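Long-range contacts in pectate lyase/Amb allergen (Acidovorax citrulli, PDB 4HWV), which probably cleaves pectate, a plant cell-wall polysaccharide, by calcium-dependent lyase chemistry on a right-handed parallel beta-helix of polysaccharide lyase family 1: residues Thr24-His29 against Asp458-Thr463; Lys376-Asn381 against Trp454-Phe459. One frame throughout, in Å; residues are numbered along the deposited sequence.

Interaction 1: Thr24-His29 against Asp458-Thr463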
ATOM      1  N   THR A  24      30.120   0.616  11.475  1.00  4.37           N
ATOM      2  CA  THR A  24      30.381   1.355  12.699  1.00  4.90           C
ATOM      3  C   THR A  24      29.682   0.639  13.852  1.00  5.21           C
ATOM      4  O   THR A  24      29.003  -0.371  13.641  1.00  5.56           O
ATOM      5  CB  THR A  24      29.766   2.759  12.582  1.00  5.51           C
ATOM      6  OG1 THR A  24      28.421   2.618  12.110  1.00  6.08           O
ATOM      7  CG2 THR A  24      30.566   3.646  11.638  1.00  6.40           C
ATOM      8  N   GLY A  25      29.811   1.163  15.067  1.00  5.39           N
ATOM      9  CA  GLY A  25      29.097   0.602  16.208  1.00  5.44           C
ATOM     10  C   GLY A  25      29.503  -0.824  16.533  1.00  4.26           C
ATOM     11  O   GLY A  25      30.637  -1.223  16.282  1.00  4.57           O
ATOM     12  N   TRP A  26      28.602  -1.590  17.135  1.00  2.93           N
ATOM     13  CA  TRP A  26      28.986  -2.908  17.594  1.00  4.13           C
ATOM     14  C   TRP A  26      29.465  -3.819  16.450  1.00  4.61           C
ATOM     15  O   TRP A  26      30.315  -4.678  16.664  1.00  4.95           O
ATOM     16  CB  TRP A  26      27.822  -3.555  18.321  1.00  5.02           C
ATOM     17  CG  TRP A  26      27.667  -3.243  19.782  1.00  4.42           C
ATOM     18  CD1 TRP A  26      26.537  -2.754  20.385  1.00  4.66           C
ATOM     19  CD2 TRP A  26      28.611  -3.495  20.839  1.00  4.65           C
ATOM     20  NE1 TRP A  26      26.723  -2.676  21.744  1.00  5.11           N
ATOM     21  CE2 TRP A  26      27.976  -3.140  22.056  1.00  5.14           C
ATOM     22  CE3 TRP A  26      29.921  -4.013  20.882  1.00  4.92           C
ATOM     23  CZ2 TRP A  26      28.612  -3.264  23.295  1.00  5.76           C
ATOM     24  CZ3 TRP A  26      30.539  -4.143  22.117  1.00  5.87           C
ATOM     25  CH2 TRP A  26      29.886  -3.767  23.300  1.00  6.09           C
ATOM     26  N   ALA A  27      28.939  -3.639  15.240  1.00  4.64           N
ATOM     27  CA  ALA A  27      29.390  -4.436  14.090  1.00  4.61           C
ATOM     28  C   ALA A  27      30.873  -4.198  13.756  1.00  5.12           C
ATOM     29  O   ALA A  27      31.487  -4.992  13.038  1.00  6.27           O
ATOM     30  CB  ALA A  27      28.538  -4.163  12.863  1.00  4.01           C
ATOM     31  N   SER A  28      31.439  -3.094  14.241  1.00  5.01           N
ATOM     32  CA  SER A  28      32.850  -2.786  13.990  1.00  6.27           C
ATOM     33  C   SER A  28      33.773  -3.276  15.106  1.00  6.76           C
ATOM     34  O   SER A  28      34.991  -3.151  14.999  1.00  8.10           O
ATOM     35  CB  SER A  28      33.031  -1.286  13.770  1.00  7.47           C
ATOM     36  OG  SER A  28      32.956  -0.543  14.982  1.00  8.98           O
ATOM     37  N   HIS A  29      33.210  -3.840  16.172  1.00  7.26           N
ATOM     38  CA  HIS A  29      34.013  -4.237  17.318  1.00  8.99           C
ATOM     39  C   HIS A  29      34.538  -5.651  17.126  1.00 12.03           C
ATOM     40  O   HIS A  29      33.832  -6.490  16.602  1.00 15.04           O
ATOM     41  CB  HIS A  29      33.152  -4.166  18.580  1.00  8.56           C
ATOM     42  CG  HIS A  29      33.898  -4.553  19.814  1.00  8.00           C
ATOM     43  ND1 HIS A  29      34.661  -3.663  20.542  1.00  8.72           N
ATOM     44  CD2 HIS A  29      34.056  -5.760  20.408  1.00  8.24           C
ATOM     45  CE1 HIS A  29      35.236  -4.305  21.544  1.00  8.85           C
ATOM     46  NE2 HIS A  29      34.890  -5.579  21.484  1.00  8.37           N
ATOM     47  N   ASP A 458      33.538   2.809  25.145  1.00  8.43           N
ATOM     48  CA  ASP A 458      34.592   1.856  25.513  1.00  9.09           C
ATOM     49  C   ASP A 458      34.836   0.803  24.437  1.00  9.23           C
ATOM     50  O   ASP A 458      35.876   0.138  24.439  1.00 10.66           O
ATOM     51  CB  ASP A 458      34.265   1.149  26.827  1.00 10.36           C
ATOM     52  CG  ASP A 458      34.456   2.039  28.050  1.00 13.16           C
ATOM     53  OD1 ASP A 458      35.163   3.065  27.957  1.00 14.60           O
ATOM     54  OD2 ASP A 458      33.922   1.673  29.114  1.00 14.92           O
ATOM     55  N   PHE A 459      33.881   0.636  23.530  1.00  7.81           N
ATOM     56  CA  PHE A 459      33.920  -0.470  22.576  1.00  7.45           C
ATOM     57  C   PHE A 459      34.074  -0.041  21.121  1.00  7.17           C
ATOM     58  O   PHE A 459      34.471  -0.838  20.262  1.00  8.41           O
ATOM     59  CB  PHE A 459      32.669  -1.336  22.770  1.00  7.54           C
ATOM     60  CG  PHE A 459      32.557  -1.865  24.161  1.00  8.53           C
ATOM     61  CD1 PHE A 459      33.355  -2.919  24.572  1.00  9.13           C
ATOM     62  CD2 PHE A 459      31.714  -1.278  25.073  1.00  9.22           C
ATOM     63  CE1 PHE A 459      33.293  -3.379  25.863  1.00 10.29           C
ATOM     64  CE2 PHE A 459      31.660  -1.751  26.367  1.00 10.44           C
ATOM     65  CZ  PHE A 459      32.439  -2.794  26.740  1.00 11.07           C
ATOM     66  N   TYR A 460      33.746   1.213  20.841  1.00  6.32           N
ATOM     67  CA  TYR A 460      33.943   1.787  19.516  1.00  6.15           C
ATOM     68  C   TYR A 460      33.919   3.304  19.629  1.00  6.90           C
ATOM     69  O   TYR A 460      33.322   3.849  20.556  1.00  7.54           O
ATOM     70  CB  TYR A 460      32.903   1.291  18.501  1.00  6.13           C
ATOM     71  CG  TYR A 460      31.454   1.358  18.926  1.00  5.01           C
ATOM     72  CD1 TYR A 460      30.701   2.523  18.790  1.00  5.04           C
ATOM     73  CD2 TYR A 460      30.835   0.232  19.436  1.00  5.06           C
ATOM     74  CE1 TYR A 460      29.355   2.555  19.168  1.00  5.15           C
ATOM     75  CE2 TYR A 460      29.520   0.237  19.803  1.00  4.60           C
ATOM     76  CZ  TYR A 460      28.775   1.401  19.664  1.00  4.45           C
ATOM     77  OH  TYR A 460      27.442   1.396  20.005  1.00  4.90           O
ATOM     78  N   ASP A 461      34.595   3.972  18.699  1.00  7.77           N
ATOM     79  CA  ASP A 461      34.599   5.430  18.668  1.00  8.64           C
ATOM     80  C   ASP A 461      33.408   5.919  17.866  1.00  8.46           C
ATOM     81  O   ASP A 461      33.049   5.323  16.853  1.00  9.62           O
ATOM     82  CB  ASP A 461      35.872   5.933  17.990  1.00  9.99           C
ATOM     83  CG  ASP A 461      37.114   5.641  18.790  1.00 11.76           C
ATOM     84  OD1 ASP A 461      37.061   5.718  20.028  1.00 13.47           O
ATOM     85  OD2 ASP A 461      38.154   5.355  18.177  1.00 12.59           O
ATOM     86  N   TYR A 462      32.815   7.027  18.286  1.00  7.10           N
ATOM     87  CA  TYR A 462      31.733   7.643  17.522  1.00  6.29           C
ATOM     88  C   TYR A 462      31.598   9.098  17.920  1.00  6.27           C
ATOM     89  O   TYR A 462      31.930   9.472  19.042  1.00  6.96           O
ATOM     90  CB  TYR A 462      30.404   6.892  17.745  1.00  5.94           C
ATOM     91  CG  TYR A 462      29.879   6.964  19.165  1.00  5.83           C
ATOM     92  CD1 TYR A 462      30.391   6.129  20.163  1.00  5.65           C
ATOM     93  CD2 TYR A 462      28.889   7.885  19.521  1.00  6.00           C
ATOM     94  CE1 TYR A 462      29.927   6.194  21.458  1.00  6.36           C
ATOM     95  CE2 TYR A 462      28.421   7.949  20.829  1.00  6.15           C
ATOM     96  CZ  TYR A 462      28.956   7.100  21.790  1.00  6.56           C
ATOM     97  OH  TYR A 462      28.521   7.119  23.090  1.00  7.17           O
ATOM     98  N   THR A 463      31.092   9.896  16.987  1.00  5.78           N
ATOM     99  CA  THR A 463      30.823  11.310  17.211  1.00  5.96           C
ATOM    100  C   THR A 463      29.321  11.561  17.134  1.00  6.60           C
ATOM    101  O   THR A 463      28.666  11.161  16.166  1.00  8.68           O
ATOM    102  CB  THR A 463      31.560  12.147  16.154  1.00  5.71           C
ATOM    103  OG1 THR A 463      32.974  12.025  16.381  1.00  6.64           O
ATOM    104  CG2 THR A 463      31.132  13.620  16.205  1.00  6.54           C
TER
HETATM  105  O   HOH W   1      31.923   3.040  15.312  1.00 15.04           O

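Interaction 2: Lys376-Asn381 against Trp454-Phe459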
ATOM      1  N   LYS A 376      20.259  -3.212  28.499  1.00  6.54           N
ATOM      2  CA  LYS A 376      21.171  -2.150  28.907  1.00  6.89           C
ATOM      3  C   LYS A 376      21.196  -1.133  27.774  1.00  6.70           C
ATOM      4  O   LYS A 376      21.922  -1.283  26.782  1.00  7.51           O
ATOM      5  CB  LYS A 376      22.550  -2.726  29.239  1.00  8.80           C
ATOM      6  CG  LYS A 376      22.487  -3.730  30.405  1.00 10.76           C
ATOM      7  CD  LYS A 376      23.800  -4.410  30.701  1.00 11.20           C
ATOM      8  CE  LYS A 376      23.558  -5.557  31.685  1.00 10.64           C
ATOM      9  NZ  LYS A 376      22.665  -6.605  31.080  1.00 11.03           N
ATOM     10  N   VAL A 377      20.343  -0.129  27.912  1.00  6.33           N
ATOM     11  CA  VAL A 377      20.046   0.807  26.833  1.00  6.55           C
ATOM     12  C   VAL A 377      20.798   2.110  27.039  1.00  5.94           C
ATOM     13  O   VAL A 377      20.826   2.665  28.144  1.00  5.76           O
ATOM     14  CB  VAL A 377      18.522   1.070  26.744  1.00  6.99           C
ATOM     15  CG1 VAL A 377      18.219   2.122  25.703  1.00  7.79           C
ATOM     16  CG2 VAL A 377      17.783  -0.233  26.454  1.00  8.08           C
ATOM     17  N   HIS A 378      21.434   2.590  25.973  1.00  5.70           N
ATOM     18  CA  HIS A 378      22.203   3.836  26.032  1.00  5.33           C
ATOM     19  C   HIS A 378      21.727   4.694  24.859  1.00  5.15           C
ATOM     20  O   HIS A 378      21.975   4.344  23.700  1.00  5.36           O
ATOM     21  CB  HIS A 378      23.701   3.522  25.895  1.00  5.85           C
ATOM     22  CG  HIS A 378      24.606   4.645  26.293  1.00  5.81           C
ATOM     23  ND1 HIS A 378      25.118   4.757  27.565  1.00  7.04           N
ATOM     24  CD2 HIS A 378      25.119   5.683  25.581  1.00  6.20           C
ATOM     25  CE1 HIS A 378      25.886   5.831  27.631  1.00  7.49           C
ATOM     26  NE2 HIS A 378      25.915   6.403  26.439  1.00  7.11           N
ATOM     27  N   ALA A 379      21.047   5.799  25.159  1.00  4.94           N
ATOM     28  CA  ALA A 379      20.394   6.613  24.125  1.00  4.88           C
ATOM     29  C   ALA A 379      20.986   8.012  24.109  1.00  5.94           C
ATOM     30  O   ALA A 379      20.967   8.693  25.125  1.00  7.20           O
ATOM     31  CB  ALA A 379      18.893   6.698  24.395  1.00  5.99           C
ATOM     32  N   GLU A 380      21.482   8.451  22.954  1.00  5.60           N
ATOM     33  CA  GLU A 380      22.116   9.768  22.863  1.00  5.84           C
ATOM     34  C   GLU A 380      21.651  10.556  21.648  1.00  5.66           C
ATOM     35  O   GLU A 380      21.677  10.046  20.522  1.00  6.23           O
ATOM     36  CB  GLU A 380      23.644   9.633  22.806  1.00  6.37           C
ATOM     37  CG  GLU A 380      24.244   9.127  24.114  1.00  6.39           C
ATOM     38  CD  GLU A 380      25.677   8.667  23.989  1.00  7.54           C
ATOM     39  OE1 GLU A 380      25.993   7.968  23.009  1.00  7.06           O
ATOM     40  OE2 GLU A 380      26.476   8.987  24.891  1.00  9.09           O
ATOM     41  N   ASN A 381      21.281  11.816  21.885  1.00  5.53           N
ATOM     42  CA  ASN A 381      20.997  12.765  20.804  1.00  5.19           C
ATOM     43  C   ASN A 381      20.020  12.231  19.756  1.00  5.07           C
ATOM     44  O   ASN A 381      20.237  12.354  18.547  1.00  5.11           O
ATOM     45  CB  ASN A 381      22.292  13.285  20.160  1.00  6.33           C
ATOM     46  CG  ASN A 381      23.138  14.095  21.136  1.00  8.00           C
ATOM     47  OD1 ASN A 381      23.003  13.980  22.360  1.00  9.23           O
ATOM     48  ND2 ASN A 381      24.037  14.898  20.585  1.00  8.63           N
ATOM     49  N   TRP A 454      27.852   0.420  31.733  1.00 11.66           N
ATOM     50  CA  TRP A 454      28.633   0.322  30.500  1.00 10.40           C
ATOM     51  C   TRP A 454      28.503   1.599  29.711  1.00 10.41           C
ATOM     52  O   TRP A 454      27.567   2.367  29.893  1.00 11.41           O
ATOM     53  CB  TRP A 454      28.177  -0.854  29.624  1.00 10.38           C
ATOM     54  CG  TRP A 454      26.931  -0.572  28.826  1.00 10.24           C
ATOM     55  CD1 TRP A 454      25.672  -0.408  29.327  1.00 10.55           C
ATOM     56  CD2 TRP A 454      26.811  -0.446  27.392  1.00  9.53           C
ATOM     57  NE1 TRP A 454      24.776  -0.201  28.304  1.00  9.78           N
ATOM     58  CE2 TRP A 454      25.446  -0.202  27.109  1.00  9.28           C
ATOM     59  CE3 TRP A 454      27.720  -0.526  26.324  1.00  9.63           C
ATOM     60  CZ2 TRP A 454      24.964  -0.040  25.806  1.00  9.58           C
ATOM     61  CZ3 TRP A 454      27.244  -0.358  25.023  1.00  9.40           C
ATOM     62  CH2 TRP A 454      25.869  -0.124  24.777  1.00  9.34           C
ATOM     63  N   LYS A 455      29.452   1.829  28.821  1.00 10.21           N
ATOM     64  CA  LYS A 455      29.272   2.878  27.836  1.00 12.06           C
ATOM     65  C   LYS A 455      29.832   2.445  26.500  1.00  9.19           C
ATOM     66  O   LYS A 455      30.898   1.830  26.422  1.00  8.45           O
ATOM     67  CB  LYS A 455      29.883   4.195  28.284  1.00 16.49           C
ATOM     68  CG  LYS A 455      31.367   4.135  28.531  1.00 19.05           C
ATOM     69  CD  LYS A 455      31.843   5.379  29.314  1.00 22.00           C
ATOM     70  CE  LYS A 455      30.919   5.683  30.471  1.00 24.16           C
ATOM     71  NZ  LYS A 455      31.590   6.433  31.575  1.00 25.32           N
ATOM     72  N   PRO A 456      29.088   2.744  25.433  1.00  7.81           N
ATOM     73  CA  PRO A 456      29.517   2.282  24.107  1.00  7.24           C
ATOM     74  C   PRO A 456      30.867   2.835  23.664  1.00  6.26           C
ATOM     75  O   PRO A 456      31.537   2.144  22.909  1.00  6.25           O
ATOM     76  CB  PRO A 456      28.384   2.721  23.177  1.00  7.86           C
ATOM     77  CG  PRO A 456      27.539   3.677  23.963  1.00  8.45           C
ATOM     78  CD  PRO A 456      27.746   3.363  25.417  1.00  7.86           C
ATOM     79  N   SER A 457      31.280   4.014  24.136  1.00  6.96           N
ATOM     80  CA  SER A 457      32.573   4.565  23.722  1.00  7.70           C
ATOM     81  C   SER A 457      33.759   3.702  24.184  1.00  8.63           C
ATOM     82  O   SER A 457      34.872   3.860  23.679  1.00  9.52           O
ATOM     83  CB  SER A 457      32.731   6.012  24.200  1.00  8.78           C
ATOM     84  OG  SER A 457      32.654   6.063  25.616  1.00  9.97           O
ATOM     85  N   ASP A 458      33.538   2.809  25.145  1.00  8.43           N
ATOM     86  CA  ASP A 458      34.592   1.856  25.513  1.00  9.09           C
ATOM     87  C   ASP A 458      34.836   0.803  24.437  1.00  9.23           C
ATOM     88  O   ASP A 458      35.876   0.138  24.439  1.00 10.66           O
ATOM     89  CB  ASP A 458      34.265   1.149  26.827  1.00 10.36           C
ATOM     90  CG  ASP A 458      34.456   2.039  28.050  1.00 13.16           C
ATOM     91  OD1 ASP A 458      35.163   3.065  27.957  1.00 14.60           O
ATOM     92  OD2 ASP A 458      33.922   1.673  29.114  1.00 14.92           O
ATOM     93  N   PHE A 459      33.881   0.636  23.530  1.00  7.81           N
ATOM     94  CA  PHE A 459      33.920  -0.470  22.576  1.00  7.45           C
ATOM     95  C   PHE A 459      34.074  -0.041  21.121  1.00  7.17           C
ATOM     96  O   PHE A 459      34.471  -0.838  20.262  1.00  8.41           O
ATOM     97  CB  PHE A 459      32.669  -1.336  22.770  1.00  7.54           C
ATOM     98  CG  PHE A 459      32.557  -1.865  24.161  1.00  8.53           C
ATOM     99  CD1 PHE A 459      33.355  -2.919  24.572  1.00  9.13           C
ATOM    100  CD2 PHE A 459      31.714  -1.278  25.073  1.00  9.22           C
ATOM    101  CE1 PHE A 459      33.293  -3.379  25.863  1.00 10.29           C
ATOM    102  CE2 PHE A 459      31.660  -1.751  26.367  1.00 10.44           C
ATOM    103  CZ  PHE A 459      32.439  -2.794  26.740  1.00 11.07           C
TER
HETATM  104  O   HOH W   2      22.592   1.343  29.987  1.00  8.36           O
HETATM  105  O   HOH W   3      24.843   2.969  29.710  1.00  9.21           O

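Interaction 1: Thr24-His29 against Asp458-Thr463
Trp26, His29, Phe459 and Tyr460 form an aromatic cluster where the N-terminal and C-terminal arms of the chain meet on the outside of the parallel beta-helix. Tyr460 runs from the loop down toward the beta-helix strands. Its CB passes 4.0 Å from Ser28 OG; with CG set between backbone N and carbonyl carbon (chi1 49°), the ring lies flat against the backbone of Gly25, whose CA sits over its centre, 3.3 Å from the centroid, in a CH-pi contact. Farther along, CD2 and CE2 of the ring touch Gly25 C, and CE2 also presents the ring edge to the face of Trp26, the planes at 75°. The tip, OH, reaches strand residues beneath, bonding to His347 ND1 and Thr325 OG1. Phe459 takes the outer end of the indole: Trp26 CH2 lies over one face of the phenyl ring, 3.4 Å from Phe459 CG. Gly25 O accepts hydrogen bonds from both Ser28 N and Ser28 OG, closing the turn. A water joins Gly25 N to Asp461 O. Beside the indole, His29 ND1 gives its hydrogen to a lone pair of Phe459 O, 2.8 Å away, nearly straight at 163° and close to the imidazole plane.

Interaction 2: Lys376-Asn381 against Trp454-Phe459
A strand of the parallel beta-helix, 376-380, is covered here by the C-terminal arm, which turns through a short 3-10 segment at Pro456-Asp458. Alternate side chains of the strand, Lys376, His378 and Glu380, point toward the arm, while Val377 points away from it. On the strand, His378 is the main contributor; on the arm, Trp454 is. The CG of His378 stands anti to the backbone N (chi1 -165°), lifting the imidazole off the strand and under Pro456, whose CD rests over the ring centre, 3.5 Å from the centroid and 9° off the normal. This is a CH-pi contact, with Pro456 CG 3.5 Å from His378 CD2. Tyr425 of the adjoining strand also stacks on this imidazole. The imidazole edge is turned to the face of the Trp454 six-membered ring, planes at 64°, and His378 CB lies 3.8 Å from Trp454 CZ2. The pyrrole side of the same indole settles on Lys376, where Trp454 NE1 lies 3.5 Å from Lys376 CB; the lysine chain then runs away from the contact, and its NZ bonds to the carbonyl oxygens of Glu419 and Ser374. Both histidine nitrogens have polar partners: NE2 gives a weak bond to Glu380 OE2, and His378 ND1 meets a water at 2.8 Å that donates to Trp454 O. A second water donates to Val377 O, 2.9 Å away, and is weakly held by Trp454 NE1. Water bridges thus help fasten an irregular arm across the outward side chains of a coil, an accessory layer over a right-handed parallel beta-helix of the pectate lyase type.

In the fold
Interactions 1 and 2 are neighbouring footholds of one C-terminal arm, their centres about 10 Å apart. They share Asp458 and Phe459: residues 454-459 lie over strand 376-380, and the chain then runs on to meet the N-terminal loop 24-29. The two sites also touch directly. Trp26 CZ2 packs on Trp454 CZ3 at 3.6 Å, joining the aromatic side chains of both, and Tyr462 OH probably hydrogen-bonds Glu380 OE1 at 2.7 Å. His347, which holds the Tyr460 hydroxyl, uses its other nitrogen, NE2, on Glu380 OE1, and so ties the two contacts together from the strand beneath. Both lie away from the calcium site of Asp227, Asp278 and Asp282.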